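Local coordinates for cytidylate kinase-like family protein (Eubacterium ventriosum, PDB 3FDI) that is of uncharacterized function but, as a cytidylate kinase-like member of the P-loop NTPase clan, probably binds a nucleotide and transfers phosphate between nucleotides, at residues B[11-14]-B[15-19]; B[178-182]-B[183-187]; B[190-193]-B[194-198]. One frame throughout, in Å; residues are numbered along the deposited sequence.

Interaction 1 of 3, residues B[11-14]-B[15-19]. With SO4 (sulfate ion), chain G; SO4 (sulfate ion), chain F.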
ATOM      1  N   ILE B  11      18.061   6.312 -12.333  1.00 35.84           N
ATOM      2  CA  ILE B  11      16.925   7.188 -12.519  1.00 35.47           C
ATOM      3  C   ILE B  11      15.714   6.351 -12.631  1.00 35.17           C
ATOM      4  O   ILE B  11      15.679   5.419 -13.458  1.00 35.14           O
ATOM      5  CB  ILE B  11      17.069   8.006 -13.797  1.00 36.00           C
ATOM      6  CG1 ILE B  11      18.036   9.159 -13.576  1.00 38.83           C
ATOM      7  CG2 ILE B  11      15.705   8.611 -14.220  1.00 34.94           C
ATOM      8  CD1 ILE B  11      18.538   9.673 -14.803  1.00 44.85           C
ATOM      9  N   GLY B  12      14.730   6.678 -11.816  1.00 34.65           N
ATOM     10  CA  GLY B  12      13.369   6.218 -11.975  1.00 34.64           C
ATOM     11  C   GLY B  12      12.500   7.385 -12.412  1.00 35.06           C
ATOM     12  O   GLY B  12      12.921   8.531 -12.387  1.00 34.09           O
ATOM     13  N   ARG B  13      11.261   7.106 -12.791  1.00 35.79           N
ATOM     14  CA  ARG B  13      10.443   8.105 -13.417  1.00 36.97           C
ATOM     15  C   ARG B  13       8.988   7.640 -13.666  1.00 37.04           C
ATOM     16  O   ARG B  13       8.718   6.436 -13.896  1.00 37.86           O
ATOM     17  CB  ARG B  13      11.074   8.534 -14.765  1.00 38.18           C
ATOM     18  CG  ARG B  13      10.561   7.714 -15.987  1.00 40.69           C
ATOM     19  CD  ARG B  13      11.510   6.743 -16.701  1.00 44.87           C
ATOM     20  NE  ARG B  13      11.574   5.439 -16.101  1.00 46.70           N
ATOM     21  CZ  ARG B  13      11.714   4.260 -16.719  1.00 45.61           C
ATOM     22  NH1 ARG B  13      11.793   4.143 -18.031  1.00 44.34           N
ATOM     23  NH2 ARG B  13      11.782   3.147 -15.968  1.00 45.57           N
ATOM     24  N   GLU B  14       8.076   8.609 -13.619  1.00 36.62           N
ATOM     25  CA  GLU B  14       6.718   8.446 -14.121  1.00 36.46           C
ATOM     26  C   GLU B  14       6.753   8.667 -15.617  1.00 36.61           C
ATOM     27  O   GLU B  14       7.507   9.522 -16.115  1.00 36.31           O
ATOM     28  CB  GLU B  14       5.781   9.507 -13.546  1.00 36.53           C
ATOM     29  CG  GLU B  14       5.747   9.550 -12.081  1.00 36.10           C
ATOM     30  CD  GLU B  14       4.779  10.592 -11.548  1.00 37.97           C
ATOM     31  OE1 GLU B  14       4.649  11.678 -12.168  1.00 38.67           O
ATOM     32  OE2 GLU B  14       4.183  10.339 -10.479  1.00 40.81           O
ATOM     33  N   PHE B  15       5.890   7.945 -16.322  1.00 36.81           N
ATOM     34  CA  PHE B  15       5.795   8.039 -17.754  1.00 36.10           C
ATOM     35  C   PHE B  15       5.305   9.415 -18.114  1.00 36.62           C
ATOM     36  O   PHE B  15       4.340   9.918 -17.504  1.00 36.78           O
ATOM     37  CB  PHE B  15       4.798   7.043 -18.255  1.00 36.68           C
ATOM     38  CG  PHE B  15       4.737   6.961 -19.759  1.00 37.29           C
ATOM     39  CD1 PHE B  15       5.769   6.335 -20.468  1.00 36.63           C
ATOM     40  CD2 PHE B  15       3.656   7.494 -20.464  1.00 35.23           C
ATOM     41  CE1 PHE B  15       5.723   6.238 -21.853  1.00 35.24           C
ATOM     42  CE2 PHE B  15       3.597   7.372 -21.856  1.00 36.05           C
ATOM     43  CZ  PHE B  15       4.618   6.743 -22.547  1.00 34.70           C
ATOM     44  N   GLY B  16       5.989  10.025 -19.074  1.00 35.41           N
ATOM     45  CA  GLY B  16       5.709  11.385 -19.461  1.00 35.10           C
ATOM     46  C   GLY B  16       6.333  12.521 -18.650  1.00 34.45           C
ATOM     47  O   GLY B  16       6.067  13.683 -18.951  1.00 34.11           O
ATOM     48  N   SER B  17       7.174  12.218 -17.653  1.00 33.42           N
ATOM     49  CA  SER B  17       7.644  13.254 -16.734  1.00 32.57           C
ATOM     50  C   SER B  17       8.799  14.051 -17.231  1.00 32.60           C
ATOM     51  O   SER B  17       9.121  15.086 -16.632  1.00 32.89           O
ATOM     52  CB  SER B  17       8.094  12.653 -15.436  1.00 32.67           C
ATOM     53  OG  SER B  17       9.091  11.689 -15.669  1.00 32.46           O
ATOM     54  N   GLY B  18       9.459  13.552 -18.273  1.00 32.25           N
ATOM     55  CA  GLY B  18      10.715  14.140 -18.765  1.00 32.12           C
ATOM     56  C   GLY B  18      11.913  13.384 -18.233  1.00 31.76           C
ATOM     57  O   GLY B  18      13.048  13.835 -18.344  1.00 32.27           O
ATOM     58  N   GLY B  19      11.689  12.213 -17.675  1.00 32.72           N
ATOM     59  CA  GLY B  19      12.777  11.467 -16.997  1.00 33.15           C
ATOM     60  C   GLY B  19      13.870  10.974 -17.920  1.00 34.43           C
ATOM     61  O   GLY B  19      15.059  11.043 -17.557  1.00 36.47           O
TER
HETATM   62  S   SO4 G2006       9.577   9.901 -19.729  1.00 47.52           S
HETATM   63  O1  SO4 G2006      10.933   9.545 -20.157  1.00 47.44           O
HETATM   64  O2  SO4 G2006       8.586   8.918 -20.160  1.00 42.90           O
HETATM   65  O3  SO4 G2006       9.713   9.878 -18.258  1.00 45.66           O
HETATM   66  O4  SO4 G2006       9.254  11.261 -20.261  1.00 43.74           O
HETATM   67  S   SO4 F2005      12.147  -0.049 -17.166  1.00 52.28           S
HETATM   68  O1  SO4 F2005      13.418  -0.645 -16.786  1.00 51.02           O
HETATM   69  O2  SO4 F2005      11.636   0.556 -15.930  1.00 51.58           O
HETATM   70  O3  SO4 F2005      12.322   0.912 -18.241  1.00 49.16           O
HETATM   71  O4  SO4 F2005      11.269  -1.130 -17.678  1.00 55.59           O

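Interaction 2 of 3, residues B[178-182]-B[183-187]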
ATOM      1  N   ILE B 178      12.224  14.830  -7.923  1.00 37.19           N
ATOM      2  CA  ILE B 178      11.962  16.175  -8.433  1.00 38.09           C
ATOM      3  C   ILE B 178      10.751  16.140  -9.360  1.00 38.43           C
ATOM      4  O   ILE B 178      10.692  15.291 -10.297  1.00 40.27           O
ATOM      5  CB  ILE B 178      13.187  16.737  -9.163  1.00 37.95           C
ATOM      6  CG1 ILE B 178      14.415  16.674  -8.240  1.00 38.57           C
ATOM      7  CG2 ILE B 178      12.960  18.192  -9.498  1.00 36.03           C
ATOM      8  CD1 ILE B 178      15.737  17.066  -8.918  1.00 34.09           C
ATOM      9  N   LYS B 179       9.759  16.967  -9.061  1.00 37.47           N
ATOM     10  CA  LYS B 179       8.520  17.042  -9.880  1.00 38.12           C
ATOM     11  C   LYS B 179       8.706  18.102 -10.923  1.00 37.97           C
ATOM     12  O   LYS B 179       8.991  19.260 -10.582  1.00 38.45           O
ATOM     13  CB  LYS B 179       7.274  17.386  -9.038  1.00 38.34           C
ATOM     14  CG  LYS B 179       5.947  17.416  -9.825  1.00 37.74           C
ATOM     15  CD  LYS B 179       4.747  17.613  -8.894  1.00 38.26           C
ATOM     16  CE  LYS B 179       4.521  16.390  -7.943  1.00 39.03           C
ATOM     17  NZ  LYS B 179       3.407  16.614  -6.983  1.00 35.97           N
ATOM     18  N   ILE B 180       8.566  17.698 -12.170  1.00 38.48           N
ATOM     19  CA  ILE B 180       8.719  18.568 -13.306  1.00 39.14           C
ATOM     20  C   ILE B 180       7.361  19.128 -13.657  1.00 39.83           C
ATOM     21  O   ILE B 180       6.416  18.411 -13.838  1.00 39.18           O
ATOM     22  CB  ILE B 180       9.357  17.818 -14.449  1.00 38.31           C
ATOM     23  CG1 ILE B 180      10.781  17.459 -14.065  1.00 38.48           C
ATOM     24  CG2 ILE B 180       9.358  18.641 -15.666  1.00 38.43           C
ATOM     25  CD1 ILE B 180      11.665  17.125 -15.169  1.00 39.08           C
ATOM     26  N   GLY B 181       7.280  20.440 -13.685  1.00 41.32           N
ATOM     27  CA  GLY B 181       6.028  21.155 -13.771  1.00 42.37           C
ATOM     28  C   GLY B 181       6.340  22.590 -13.432  1.00 43.25           C
ATOM     29  O   GLY B 181       6.644  23.366 -14.308  1.00 44.25           O
ATOM     30  N   LYS B 182       6.318  22.931 -12.156  1.00 43.74           N
ATOM     31  CA  LYS B 182       6.724  24.251 -11.741  1.00 43.83           C
ATOM     32  C   LYS B 182       8.131  24.561 -12.196  1.00 43.85           C
ATOM     33  O   LYS B 182       8.502  25.695 -12.275  1.00 44.28           O
ATOM     34  CB  LYS B 182       6.619  24.396 -10.237  1.00 43.97           C
ATOM     35  CG  LYS B 182       5.253  24.135  -9.670  1.00 44.55           C
ATOM     36  CD  LYS B 182       5.209  24.391  -8.177  1.00 43.50           C
ATOM     37  CE  LYS B 182       3.836  24.175  -7.612  1.00 44.11           C
ATOM     38  NZ  LYS B 182       3.816  23.573  -6.260  1.00 43.54           N
ATOM     39  N   VAL B 183       8.912  23.545 -12.499  1.00 42.94           N
ATOM     40  CA  VAL B 183      10.258  23.724 -13.038  1.00 41.64           C
ATOM     41  C   VAL B 183      10.481  22.814 -14.235  1.00 41.81           C
ATOM     42  O   VAL B 183       9.803  21.781 -14.363  1.00 41.14           O
ATOM     43  CB  VAL B 183      11.338  23.408 -12.024  1.00 41.84           C
ATOM     44  CG1 VAL B 183      11.255  24.390 -10.834  1.00 41.17           C
ATOM     45  CG2 VAL B 183      11.246  21.901 -11.564  1.00 41.04           C
ATOM     46  N   ASP B 184      11.419  23.201 -15.111  1.00 41.27           N
ATOM     47  CA  ASP B 184      11.662  22.481 -16.384  1.00 41.82           C
ATOM     48  C   ASP B 184      12.745  21.423 -16.210  1.00 41.23           C
ATOM     49  O   ASP B 184      13.333  21.313 -15.107  1.00 42.43           O
ATOM     50  CB  ASP B 184      12.024  23.465 -17.533  1.00 41.54           C
ATOM     51  CG  ASP B 184      13.356  24.189 -17.314  1.00 43.05           C
ATOM     52  OD1 ASP B 184      14.200  23.747 -16.507  1.00 46.85           O
ATOM     53  OD2 ASP B 184      13.566  25.248 -17.938  1.00 48.93           O
ATOM     54  N   VAL B 185      13.023  20.683 -17.291  1.00 40.39           N
ATOM     55  CA  VAL B 185      13.997  19.576 -17.299  1.00 40.65           C
ATOM     56  C   VAL B 185      15.432  20.035 -17.009  1.00 40.75           C
ATOM     57  O   VAL B 185      16.209  19.325 -16.381  1.00 40.20           O
ATOM     58  CB  VAL B 185      13.948  18.780 -18.673  1.00 40.78           C
ATOM     59  CG1 VAL B 185      14.979  17.642 -18.707  1.00 39.57           C
ATOM     60  CG2 VAL B 185      12.560  18.212 -18.892  1.00 40.32           C
ATOM     61  N   ASP B 186      15.789  21.214 -17.511  1.00 41.61           N
ATOM     62  CA  ASP B 186      17.091  21.792 -17.212  1.00 41.84           C
ATOM     63  C   ASP B 186      17.276  22.109 -15.747  1.00 41.65           C
ATOM     64  O   ASP B 186      18.371  21.954 -15.251  1.00 41.26           O
ATOM     65  CB  ASP B 186      17.353  23.015 -18.057  1.00 42.25           C
ATOM     66  CG  ASP B 186      18.015  22.662 -19.355  1.00 44.04           C
ATOM     67  OD1 ASP B 186      19.004  23.299 -19.706  1.00 48.13           O
ATOM     68  OD2 ASP B 186      17.589  21.701 -20.005  1.00 46.75           O
ATOM     69  N   THR B 187      16.209  22.508 -15.048  1.00 41.46           N
ATOM     70  CA  THR B 187      16.320  22.866 -13.651  1.00 41.05           C
ATOM     71  C   THR B 187      16.494  21.614 -12.784  1.00 40.92           C
ATOM     72  O   THR B 187      17.320  21.616 -11.891  1.00 40.76           O
ATOM     73  CB  THR B 187      15.121  23.692 -13.158  1.00 41.42           C
ATOM     74  OG1 THR B 187      15.125  24.990 -13.783  1.00 43.16           O
ATOM     75  CG2 THR B 187      15.186  23.889 -11.628  1.00 41.55           C
TER

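Interaction 3 of 3, residues B[190-193]-B[194-198]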
ATOM      1  N   ASP B 190      20.020  20.192 -13.259  1.00 41.04           N
ATOM      2  CA  ASP B 190      21.029  21.000 -12.524  1.00 41.62           C
ATOM      3  C   ASP B 190      21.018  20.672 -11.051  1.00 41.58           C
ATOM      4  O   ASP B 190      22.065  20.663 -10.407  1.00 42.21           O
ATOM      5  CB  ASP B 190      20.825  22.517 -12.677  1.00 41.35           C
ATOM      6  CG  ASP B 190      21.194  23.057 -14.090  1.00 44.83           C
ATOM      7  OD1 ASP B 190      21.863  22.389 -14.935  1.00 48.07           O
ATOM      8  OD2 ASP B 190      20.785  24.202 -14.376  1.00 50.42           O
HETATM    9  N   MSE B 191      19.835  20.424 -10.512  1.00 41.06           N
HETATM   10  CA  MSE B 191      19.717  20.150  -9.119  1.00 41.49           C
HETATM   11  C   MSE B 191      20.310  18.779  -8.785  1.00 41.50           C
HETATM   12  O   MSE B 191      20.803  18.589  -7.661  1.00 41.63           O
HETATM   13  CB  MSE B 191      18.259  20.158  -8.716  1.00 41.78           C
HETATM   14  CG  MSE B 191      17.597  21.520  -8.861  1.00 43.25           C
HETATM   15 SE   MSE B 191      15.674  21.391  -8.611  0.80 41.27          SE
HETATM   16  CE  MSE B 191      15.680  20.783  -6.774  1.00 45.98           C
ATOM     17  N   ILE B 192      20.228  17.827  -9.733  1.00 40.52           N
ATOM     18  CA  ILE B 192      20.779  16.485  -9.515  1.00 39.94           C
ATOM     19  C   ILE B 192      22.291  16.582  -9.549  1.00 39.70           C
ATOM     20  O   ILE B 192      22.985  15.954  -8.738  1.00 39.14           O
ATOM     21  CB  ILE B 192      20.262  15.440 -10.580  1.00 40.49           C
ATOM     22  CG1 ILE B 192      18.773  15.162 -10.345  1.00 40.55           C
ATOM     23  CG2 ILE B 192      21.085  14.126 -10.522  1.00 36.91           C
ATOM     24  CD1 ILE B 192      18.045  14.469 -11.493  1.00 40.12           C
ATOM     25  N   ILE B 193      22.797  17.427 -10.440  1.00 39.83           N
ATOM     26  CA  ILE B 193      24.241  17.628 -10.583  1.00 40.44           C
ATOM     27  C   ILE B 193      24.830  18.296  -9.308  1.00 40.66           C
ATOM     28  O   ILE B 193      25.932  17.958  -8.827  1.00 40.48           O
ATOM     29  CB  ILE B 193      24.544  18.529 -11.802  1.00 41.32           C
ATOM     30  CG1 ILE B 193      24.228  17.818 -13.113  1.00 40.64           C
ATOM     31  CG2 ILE B 193      25.997  19.048 -11.748  1.00 40.22           C
ATOM     32  CD1 ILE B 193      24.066  18.795 -14.238  1.00 40.05           C
ATOM     33  N   LYS B 194      24.093  19.243  -8.763  1.00 40.70           N
ATOM     34  CA  LYS B 194      24.480  19.874  -7.504  1.00 40.90           C
ATOM     35  C   LYS B 194      24.512  18.852  -6.377  1.00 40.54           C
ATOM     36  O   LYS B 194      25.468  18.798  -5.611  1.00 40.22           O
ATOM     37  CB  LYS B 194      23.485  20.992  -7.178  1.00 41.91           C
ATOM     38  CG  LYS B 194      23.733  21.792  -5.871  1.00 44.99           C
ATOM     39  CD  LYS B 194      22.777  22.995  -5.831  1.00 49.22           C
ATOM     40  CE  LYS B 194      23.272  24.200  -5.038  1.00 51.71           C
ATOM     41  NZ  LYS B 194      24.455  24.913  -5.576  1.00 53.06           N
ATOM     42  N   TYR B 195      23.477  18.010  -6.278  1.00 39.75           N
ATOM     43  CA  TYR B 195      23.490  16.954  -5.278  1.00 40.00           C
ATOM     44  C   TYR B 195      24.778  16.120  -5.409  1.00 40.34           C
ATOM     45  O   TYR B 195      25.537  15.906  -4.432  1.00 40.03           O
ATOM     46  CB  TYR B 195      22.240  16.057  -5.422  1.00 39.65           C
ATOM     47  CG  TYR B 195      22.065  15.040  -4.331  1.00 39.78           C
ATOM     48  CD1 TYR B 195      21.238  15.297  -3.234  1.00 39.45           C
ATOM     49  CD2 TYR B 195      22.702  13.827  -4.380  1.00 39.39           C
ATOM     50  CE1 TYR B 195      21.047  14.367  -2.242  1.00 40.39           C
ATOM     51  CE2 TYR B 195      22.516  12.884  -3.356  1.00 40.34           C
ATOM     52  CZ  TYR B 195      21.678  13.179  -2.300  1.00 41.53           C
ATOM     53  OH  TYR B 195      21.479  12.276  -1.281  1.00 43.63           O
ATOM     54  N   ILE B 196      25.036  15.678  -6.630  1.00 40.71           N
ATOM     55  CA  ILE B 196      26.155  14.746  -6.915  1.00 41.38           C
ATOM     56  C   ILE B 196      27.496  15.378  -6.589  1.00 42.67           C
ATOM     57  O   ILE B 196      28.337  14.762  -5.914  1.00 42.34           O
ATOM     58  CB  ILE B 196      26.163  14.270  -8.432  1.00 41.17           C
ATOM     59  CG1 ILE B 196      24.926  13.435  -8.730  1.00 38.93           C
ATOM     60  CG2 ILE B 196      27.414  13.505  -8.752  1.00 39.51           C
ATOM     61  CD1 ILE B 196      24.656  13.264 -10.184  1.00 37.06           C
ATOM     62  N   ASP B 197      27.678  16.616  -7.048  1.00 44.40           N
ATOM     63  CA  ASP B 197      28.954  17.302  -6.910  1.00 46.28           C
ATOM     64  C   ASP B 197      29.206  17.850  -5.500  1.00 47.38           C
ATOM     65  O   ASP B 197      30.312  18.167  -5.145  1.00 47.37           O
ATOM     66  CB  ASP B 197      29.063  18.436  -7.941  1.00 46.51           C
ATOM     67  CG  ASP B 197      28.949  17.944  -9.401  1.00 47.55           C
ATOM     68  OD1 ASP B 197      29.147  16.747  -9.709  1.00 44.46           O
ATOM     69  OD2 ASP B 197      28.642  18.790 -10.262  1.00 52.83           O
ATOM     70  N   SER B 198      28.180  17.954  -4.682  1.00 49.63           N
ATOM     71  CA  SER B 198      28.362  18.440  -3.324  1.00 50.86           C
ATOM     72  C   SER B 198      28.437  17.243  -2.377  1.00 51.88           C
ATOM     73  O   SER B 198      28.277  17.364  -1.187  1.00 52.33           O
ATOM     74  CB  SER B 198      27.209  19.335  -2.971  1.00 50.00           C
ATOM     75  OG  SER B 198      26.077  18.530  -2.817  1.00 54.30           O
TER

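Interaction 1 of 3, residues B[11-14]-B[15-19]
S17 folds back on E14 and grips its carbonyl oxygen twice. S17 OG donates to E14 O at 2.7 Å from within the carbonyl plane, whereas S17 N reaches E14 O at 3.1 Å from above it. With OG set between its own backbone N and carbonyl carbon (chi1 56°), the short serine side chain can close back on the turn. The bond from S17 N closes a type II turn from E14 to S17, whose third place falls to G16; a CB there would jam against the preceding carbonyl oxygen, as it would at G18. This is the glycine-rich P-loop between strand 8-13 and helix 19-30. Its amides converge on one sulfate ion, with G16 N to O2 at 3.0 Å, G18 N to O4 at 3.0 Å and G19 N to O3 at 3.1 Å, and H20 N and R137 join them. The sulfate, probably from the crystallisation liquor, probably marks where a nucleotide phosphate would bind, as in other P-loop proteins. R13 lays its CB against G19 CA at 4.1 Å, where a CB on G19 would collide with it. Bends at chi2 and chi3 then lead the arginine away to a second sulfate, which lies at the edge of the guanidinium with its sulfur in plane; NH2 of R13 reaches O2 of this ion at 2.6 Å, and NH1 donates to its O3. Cutting the R13 side chain back to an alanine is likely to leave this sulfate without both guanidinium bonds, with R106 remaining. The buried carboxylate of E14 forms a salt bridge with K130 through OE1, and R137 makes a cation-pi contact with the F15 ring.

Interaction 2 of 3, residues B[178-182]-B[183-187]
With CG1 of I180 beside the backbone N (chi1 -67°), CG2 stands anti to that N and comes down on the carbonyl oxygen of V183, CG2 to V183 O being 3.4 Å. The other branch, extended at chi2, carries CD1 of I180 to CG2 of V185 at 4.0 Å, the two side chains crossing at a slant. One branch thus touches the turn and the other the first residue of helix 185-197, which suits a beta-branched residue at the end of strand 176-180. V183 O is also the acceptor for G181 N at 2.9 Å, the donor lying in the carbonyl plane. G181 has a phi of 166° with a psi of -87°, a backbone shape that glycine adopts far more easily than other residues. V183 sends CG2 back to K179 O at 3.6 Å and also packs on Y195 of the second subunit, while K182 reaches out to a salt bridge with D175 of that subunit. Beyond the turn D184 is the N-cap: its OD1 takes the amide of T187 N at 2.8 Å, nearly along the C-O direction. The connection combines two kinds of chemistry: the I180-V185 pair packs the strand end against the helix start, and the D184 cap accepts from the T187 amide there; the D184 carboxylate should also interact favourably with the helix dipole.

Interaction 3 of 3, residues B[190-193]-B[194-198]
I192 and I196, one helical turn apart, meet through CG2 of I192 and CD1 of I196 at 3.7 Å, the two chains set at an angle to one another. CG1 of I196, anti to the carbonyl carbon and beside the backbone N (chi1 -65°), lies back along the helix at 3.2 Å from I192 O. On a neighbouring flank I193 and D197 run side by side, pointing the same way. There OD2 of D197 comes to 3.0 Å from CG2 of I193, a tight approach for a methyl and a carboxylate oxygen. The other oxygen, OD1, is hydrogen-bonded to Y30 OH, which ties the carboxylate to helix 19-30. Beneath the side chains, regular backbone bonds set the spacing: I196 N to I192 O is 3.0 Å and D197 N to I193 O is 2.8 Å. Farther out, V22 covers I192, and L26 and Y30 of the same helix lie against I193. I192 also packs on A121, I123, I176 and I178, so branched aliphatic residues suit the side turned to the sheet. Y195 leads its ring away from the preceding turn, and its OH bonds to K179 O of the second subunit, a polar reach suited to a tyrosine at the subunit boundary. The arrangement is that of an amphipathic C-terminal helix packed on a parallel sheet of strand order 2-3-1-4-5, the order found in P-loop nucleoside monophosphate kinases and consistent with the cytidylate kinase-like family.

In the fold
The three contacts follow one another along the chain, with interaction 2 touching both of the others. Interaction 1 forms the P-loop anion site around its sulfate, probably the place of a nucleotide phosphate, and interaction 2 lies next to it, with centres about 11 Å apart: S17 O touches CB of I180 at 3.5 Å, so the P-loop rests on the end of strand 176-180. Interactions 2 and 3 share helix 185-197, with centres about 14 Å apart; CD1 of I178 meets CG1 of I192 at 3.9 Å. Interaction 3 does not touch interaction 1, their nearest atoms being about 6 Å apart. Both 178-187 and 190-198 reach the second subunit, so the anion site lies beside elements that also join the subunits.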